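Local coordinates for protein (endonuclease) (Salmonella typhimurium, PDB 1BYR) that is an endonuclease of the phospholipase D-like (PLD) superfamily, present as a pair of subunits built on a mixed sheet flanked by helices, at residues A[111-114]-A[115-118]; A[140-143]-A[144-148]. All blocks are in the same frame, centred on the assembly; numbering follows the deposited sequence.

Interaction 1 (A[111-114]-A[115-118]); sequences NFTK and AAET
Thr-113 and Ala-116 meet where the chain turns from the loop after strand 104-108 into the short helix 114-118, an N-cap within the PLD-like domain. The loop enters through an inverse gamma turn centred on Phe-112, and the helix starts at Lys-114. Two backbone bonds open its first turn: Glu-117 N reaches Thr-113 O at 3.2 Å, and Thr-118 N reaches Lys-114 O at 2.9 Å. A weak i to i+3 bond from Glu-117 N to the same Lys-114 O makes that oxygen a shared acceptor.

The first turn of a helix leaves backbone N-H groups without carbonyls before them, and Thr-113 supplies a substitute. Its chi1 of 69° sets OG1 between the backbone N and the carbonyl carbon, swung over the helix start, where it accepts from Ala-116 N at 3.0 Å and 153°. CB of Ala-116 also sits close to this hydroxyl, though its place is less certain. Glu-117 holds CG anti to its carbonyl carbon (chi1 -50°), and the chain, extended beyond CG, carries the carboxylate to a salt bridge with Arg-16 of helix 14-25. Phe-112, which makes no contact with the helix turn, packs its ring on Met-32 and Ala-34 of strand 29-34. On the exposed flank, Lys-114 bends at chi2, chi3 and chi4 and folds back over the helix start, bringing NZ to 3.7 Å from the CB of Ala-115.

Interaction 2 (A[140-143]-A[144-148]); sequences HWQD and RWNQG
His-140 and Arg-144 meet one turn apart in the C-terminal part of helix 131-146. CE1 of His-140 lies over one face of the Arg-144 guanidinium, 3.4 Å from NH2, although the two planes are 54° apart. NE2 of the imidazole is bonded to Asp-95, and the ring stacks on Tyr-9 of the second subunit.

Trp-141 comes next and pairs with Trp-145. Both side chains leave the helix with CG anti to the backbone N, which sends both indoles out in the same direction. Their planes are within 16° of parallel but slid apart, CH2 of Trp-141 lying over CG of Trp-145 at 3.4 Å. The overlap is slight; CB of Trp-145 adds a CH-pi contact over the six-membered ring of Trp-141, 3.7 Å from its centroid. In the backbone, Trp-145 N donates to Trp-141 O at 2.9 Å.

Gln-142 contributes its carbonyl to Asn-146 N at 2.9 Å. Asp-143 then joins two partners: OD2 takes NH1 of Arg-144 in a 2.8 Å salt bridge, approached from above the carboxylate plane, while its backbone O accepts NE2 of Gln-147, also at 2.8 Å. This side-chain donor engages a carbonyl in the C-terminal part of the helix.

The helix lies across the sheet, with Trp-141 on strands 29-34 and 55-61, its NE1 bonded to Met-32 O, and Trp-145 on Val-59. Arg-144 packs on Met-33 and Asp-87 of strands 29-34 and 84-87; its NH1 also forms a salt bridge to Glu-12, and NE a hydrogen bond to Ser-121, both of the second subunit.

In the fold
Both interactions are local and partly buried, and they illustrate two parts of a helix: interaction 1 starts helix 114-118, whereas interaction 2 lies in the last turns of helix 131-146. They lie on opposite sides of the chain's centre, 24 Å apart between centres and about 10 Å at their nearest atoms. Strand 29-34 links them indirectly, since side chains of each pack on it. At 111-118 backbone bonds, a hydroxyl cap and the Glu-117 to Arg-16 salt bridge dominate, with Lys-114 exposed; at 140-148 indoles fill the side toward the sheet. Both meet the second subunit, interaction 1 through packing of Asn-111, interaction 2 through stacking of His-140 and polar bonds of Arg-144.

Interaction 1 (A[111-114]-A[115-118])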
ATOM      1  N   ASN A 111      -0.409  -2.487   6.862  1.00  5.05           N
ATOM      2  CA  ASN A 111      -0.808  -3.886   7.081  1.00  7.78           C
ATOM      3  C   ASN A 111      -1.700  -3.857   8.307  1.00  8.09           C
ATOM      4  O   ASN A 111      -1.594  -2.959   9.140  1.00  8.75           O
ATOM      5  CB  ASN A 111       0.379  -4.793   7.390  1.00  6.95           C
ATOM      6  CG  ASN A 111       1.103  -5.236   6.159  1.00  9.01           C
ATOM      7  OD1 ASN A 111       2.224  -4.802   5.897  1.00 13.04           O
ATOM      8  ND2 ASN A 111       0.485  -6.094   5.387  1.00  5.66           N
ATOM      9  N   PHE A 112      -2.566  -4.850   8.434  1.00 10.13           N
ATOM     10  CA  PHE A 112      -3.478  -4.880   9.557  1.00  8.65           C
ATOM     11  C   PHE A 112      -2.838  -5.546  10.756  1.00  8.18           C
ATOM     12  O   PHE A 112      -3.226  -6.636  11.199  1.00  9.97           O
ATOM     13  CB  PHE A 112      -4.786  -5.548   9.108  1.00  7.29           C
ATOM     14  CG  PHE A 112      -5.360  -4.927   7.860  1.00  7.33           C
ATOM     15  CD1 PHE A 112      -5.862  -3.635   7.886  1.00  9.48           C
ATOM     16  CD2 PHE A 112      -5.301  -5.586   6.644  1.00  6.79           C
ATOM     17  CE1 PHE A 112      -6.287  -3.005   6.715  1.00  7.50           C
ATOM     18  CE2 PHE A 112      -5.721  -4.969   5.485  1.00  6.65           C
ATOM     19  CZ  PHE A 112      -6.213  -3.674   5.519  1.00  6.61           C
ATOM     20  N   THR A 113      -1.830  -4.852  11.269  1.00  7.21           N
ATOM     21  CA  THR A 113      -1.043  -5.296  12.397  1.00  7.54           C
ATOM     22  C   THR A 113      -0.770  -4.159  13.345  1.00  8.84           C
ATOM     23  O   THR A 113      -0.938  -2.983  13.024  1.00  8.02           O
ATOM     24  CB  THR A 113       0.341  -5.802  11.958  1.00  9.51           C
ATOM     25  OG1 THR A 113       1.116  -4.681  11.493  1.00  9.07           O
ATOM     26  CG2 THR A 113       0.210  -6.828  10.853  1.00  6.91           C
ATOM     27  N   LYS A 114      -0.308  -4.562  14.519  1.00  8.58           N
ATOM     28  CA  LYS A 114       0.067  -3.654  15.601  1.00 12.59           C
ATOM     29  C   LYS A 114       1.294  -2.797  15.160  1.00 13.09           C
ATOM     30  O   LYS A 114       1.313  -1.555  15.311  1.00 11.90           O
ATOM     31  CB  LYS A 114       0.407  -4.490  16.857  1.00 15.56           C
ATOM     32  CG  LYS A 114      -0.260  -5.919  16.914  1.00 21.64           C
ATOM     33  CD  LYS A 114       0.163  -6.893  15.757  1.00 17.25           C
ATOM     34  CE  LYS A 114       1.629  -7.343  15.774  1.00 18.60           C
ATOM     35  NZ  LYS A 114       2.511  -6.525  14.868  1.00 12.72           N
ATOM     36  N   ALA A 115       2.303  -3.456  14.594  1.00 10.61           N
ATOM     37  CA  ALA A 115       3.501  -2.754  14.138  1.00  8.21           C
ATOM     38  C   ALA A 115       3.117  -1.685  13.113  1.00  8.71           C
ATOM     39  O   ALA A 115       3.667  -0.588  13.116  1.00  9.04           O
ATOM     40  CB  ALA A 115       4.489  -3.742  13.543  1.00  4.76           C
ATOM     41  N   ALA A 116       2.152  -2.000  12.253  1.00  7.60           N
ATOM     42  CA  ALA A 116       1.693  -1.052  11.236  1.00  7.67           C
ATOM     43  C   ALA A 116       0.987   0.175  11.825  1.00  8.11           C
ATOM     44  O   ALA A 116       1.036   1.278  11.261  1.00  7.90           O
ATOM     45  CB  ALA A 116       0.749  -1.755  10.275  1.00  7.57           C
ATOM     46  N   GLU A 117       0.318  -0.031  12.955  1.00  7.37           N
ATOM     47  CA  GLU A 117      -0.428   1.029  13.632  1.00  8.86           C
ATOM     48  C   GLU A 117       0.393   1.946  14.522  1.00  9.15           C
ATOM     49  O   GLU A 117       0.150   3.151  14.591  1.00  8.03           O
ATOM     50  CB  GLU A 117      -1.525   0.418  14.525  1.00  7.92           C
ATOM     51  CG  GLU A 117      -2.417  -0.611  13.838  1.00  9.64           C
ATOM     52  CD  GLU A 117      -3.514  -1.184  14.749  1.00  9.41           C
ATOM     53  OE1 GLU A 117      -3.213  -1.559  15.903  1.00  8.63           O
ATOM     54  OE2 GLU A 117      -4.678  -1.266  14.298  1.00  8.27           O
ATOM     55  N   THR A 118       1.390   1.357  15.159  1.00  9.60           N
ATOM     56  CA  THR A 118       2.166   2.062  16.165  1.00 13.20           C
ATOM     57  C   THR A 118       3.685   2.236  16.015  1.00 12.85           C
ATOM     58  O   THR A 118       4.287   3.035  16.729  1.00 12.71           O
ATOM     59  CB  THR A 118       1.863   1.349  17.516  1.00 13.56           C
ATOM     60  OG1 THR A 118       0.816   2.041  18.206  1.00 16.97           O
ATOM     61  CG2 THR A 118       3.097   1.211  18.350  1.00 15.76           C
TER

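Interaction 2 (A[140-143]-A[144-148])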
ATOM      1  N   HIS A 140     -10.546  -8.054  -8.340  1.00  9.69           N
ATOM      2  CA  HIS A 140      -9.223  -8.413  -7.807  1.00  8.35           C
ATOM      3  C   HIS A 140      -9.430  -9.244  -6.541  1.00  8.92           C
ATOM      4  O   HIS A 140      -8.759 -10.250  -6.327  1.00  8.17           O
ATOM      5  CB  HIS A 140      -8.466  -7.117  -7.474  1.00  7.05           C
ATOM      6  CG  HIS A 140      -7.087  -7.319  -6.927  1.00  6.16           C
ATOM      7  ND1 HIS A 140      -6.069  -7.912  -7.652  1.00  6.32           N
ATOM      8  CD2 HIS A 140      -6.515  -6.880  -5.781  1.00  6.99           C
ATOM      9  CE1 HIS A 140      -4.942  -7.847  -6.964  1.00  5.21           C
ATOM     10  NE2 HIS A 140      -5.189  -7.216  -5.832  1.00  6.54           N
ATOM     11  N   TRP A 141     -10.366  -8.814  -5.703  1.00  7.12           N
ATOM     12  CA  TRP A 141     -10.674  -9.523  -4.460  1.00  8.43           C
ATOM     13  C   TRP A 141     -11.285 -10.904  -4.752  1.00  8.98           C
ATOM     14  O   TRP A 141     -10.899 -11.918  -4.152  1.00  8.57           O
ATOM     15  CB  TRP A 141     -11.665  -8.699  -3.622  1.00  7.66           C
ATOM     16  CG  TRP A 141     -12.059  -9.371  -2.351  1.00  7.39           C
ATOM     17  CD1 TRP A 141     -11.479  -9.220  -1.135  1.00  6.14           C
ATOM     18  CD2 TRP A 141     -13.072 -10.379  -2.193  1.00  6.10           C
ATOM     19  NE1 TRP A 141     -12.062 -10.074  -0.223  1.00  6.22           N
ATOM     20  CE2 TRP A 141     -13.043 -10.797  -0.850  1.00  8.26           C
ATOM     21  CE3 TRP A 141     -13.998 -10.970  -3.068  1.00  6.34           C
ATOM     22  CZ2 TRP A 141     -13.906 -11.779  -0.345  1.00  7.61           C
ATOM     23  CZ3 TRP A 141     -14.857 -11.951  -2.570  1.00  7.99           C
ATOM     24  CH2 TRP A 141     -14.797 -12.350  -1.215  1.00  7.51           C
ATOM     25  N   GLN A 142     -12.239 -10.927  -5.682  1.00  9.56           N
ATOM     26  CA  GLN A 142     -12.945 -12.143  -6.070  1.00  9.34           C
ATOM     27  C   GLN A 142     -12.032 -13.223  -6.630  1.00 10.35           C
ATOM     28  O   GLN A 142     -12.192 -14.415  -6.329  1.00 10.54           O
ATOM     29  CB  GLN A 142     -14.013 -11.794  -7.096  1.00  9.89           C
ATOM     30  CG  GLN A 142     -14.980 -12.912  -7.354  1.00 13.19           C
ATOM     31  CD  GLN A 142     -15.840 -13.195  -6.159  1.00 15.98           C
ATOM     32  OE1 GLN A 142     -15.879 -14.310  -5.644  1.00 18.32           O
ATOM     33  NE2 GLN A 142     -16.541 -12.180  -5.686  1.00 15.62           N
ATOM     34  N   ASP A 143     -11.074 -12.808  -7.454  1.00  9.69           N
ATOM     35  CA  ASP A 143     -10.127 -13.744  -8.044  1.00  8.93           C
ATOM     36  C   ASP A 143      -9.262 -14.415  -6.978  1.00  7.45           C
ATOM     37  O   ASP A 143      -8.988 -15.607  -7.050  1.00  6.70           O
ATOM     38  CB  ASP A 143      -9.230 -13.019  -9.050  1.00 11.16           C
ATOM     39  CG  ASP A 143      -8.258 -13.952  -9.710  1.00 11.60           C
ATOM     40  OD1 ASP A 143      -8.675 -14.638 -10.662  1.00 12.01           O
ATOM     41  OD2 ASP A 143      -7.092 -14.012  -9.267  1.00 11.74           O
ATOM     42  N   ARG A 144      -8.824 -13.645  -5.989  1.00  6.52           N
ATOM     43  CA  ARG A 144      -7.996 -14.181  -4.911  1.00  4.19           C
ATOM     44  C   ARG A 144      -8.831 -15.045  -3.974  1.00  6.28           C
ATOM     45  O   ARG A 144      -8.382 -16.089  -3.530  1.00  7.08           O
ATOM     46  CB  ARG A 144      -7.356 -13.034  -4.128  1.00  4.70           C
ATOM     47  CG  ARG A 144      -6.033 -12.479  -4.734  1.00  5.06           C
ATOM     48  CD  ARG A 144      -6.053 -12.368  -6.264  1.00  4.21           C
ATOM     49  NE  ARG A 144      -4.890 -11.623  -6.767  1.00  4.85           N
ATOM     50  CZ  ARG A 144      -4.649 -11.364  -8.053  1.00  6.00           C
ATOM     51  NH1 ARG A 144      -5.482 -11.793  -8.991  1.00  2.00           N
ATOM     52  NH2 ARG A 144      -3.589 -10.638  -8.397  1.00  3.85           N
ATOM     53  N   TRP A 145     -10.050 -14.605  -3.674  1.00  7.20           N
ATOM     54  CA  TRP A 145     -10.958 -15.367  -2.809  1.00  9.81           C
ATOM     55  C   TRP A 145     -11.278 -16.739  -3.420  1.00  9.62           C
ATOM     56  O   TRP A 145     -11.197 -17.774  -2.752  1.00  8.94           O
ATOM     57  CB  TRP A 145     -12.253 -14.572  -2.597  1.00  8.80           C
ATOM     58  CG  TRP A 145     -13.392 -15.361  -2.012  1.00 11.28           C
ATOM     59  CD1 TRP A 145     -14.390 -15.997  -2.703  1.00 13.40           C
ATOM     60  CD2 TRP A 145     -13.676 -15.575  -0.623  1.00 10.36           C
ATOM     61  NE1 TRP A 145     -15.266 -16.587  -1.833  1.00 13.61           N
ATOM     62  CE2 TRP A 145     -14.850 -16.347  -0.550  1.00 12.69           C
ATOM     63  CE3 TRP A 145     -13.045 -15.187   0.562  1.00  9.65           C
ATOM     64  CZ2 TRP A 145     -15.415 -16.740   0.671  1.00 11.86           C
ATOM     65  CZ3 TRP A 145     -13.609 -15.581   1.776  1.00 12.20           C
ATOM     66  CH2 TRP A 145     -14.779 -16.346   1.820  1.00 11.92           C
ATOM     67  N   ASN A 146     -11.619 -16.736  -4.702  1.00 12.13           N
ATOM     68  CA  ASN A 146     -11.967 -17.961  -5.412  1.00 14.60           C
ATOM     69  C   ASN A 146     -10.927 -19.072  -5.363  1.00 16.31           C
ATOM     70  O   ASN A 146     -11.267 -20.236  -5.550  1.00 19.11           O
ATOM     71  CB  ASN A 146     -12.321 -17.638  -6.866  1.00 14.55           C
ATOM     72  CG  ASN A 146     -13.643 -16.884  -6.977  1.00 16.86           C
ATOM     73  OD1 ASN A 146     -14.388 -16.788  -6.010  1.00 15.64           O
ATOM     74  ND2 ASN A 146     -13.924 -16.356  -8.157  1.00 18.07           N
ATOM     75  N   GLN A 147      -9.666 -18.739  -5.111  1.00 15.38           N
ATOM     76  CA  GLN A 147      -8.658 -19.785  -5.035  1.00 16.59           C
ATOM     77  C   GLN A 147      -8.124 -19.931  -3.618  1.00 16.93           C
ATOM     78  O   GLN A 147      -7.002 -20.414  -3.403  1.00 16.57           O
ATOM     79  CB  GLN A 147      -7.506 -19.502  -5.998  1.00 18.72           C
ATOM     80  CG  GLN A 147      -6.865 -18.164  -5.834  1.00 16.64           C
ATOM     81  CD  GLN A 147      -6.098 -17.778  -7.063  1.00 20.03           C
ATOM     82  OE1 GLN A 147      -5.236 -18.520  -7.540  1.00 20.25           O
ATOM     83  NE2 GLN A 147      -6.399 -16.615  -7.599  1.00 20.80           N
ATOM     84  N   GLY A 148      -8.932 -19.502  -2.653  1.00 14.59           N
ATOM     85  CA  GLY A 148      -8.539 -19.594  -1.262  1.00 14.79           C
ATOM     86  C   GLY A 148      -9.110 -20.829  -0.597  1.00 15.48           C
ATOM     87  O   GLY A 148      -9.960 -21.527  -1.170  1.00 14.55           O
TER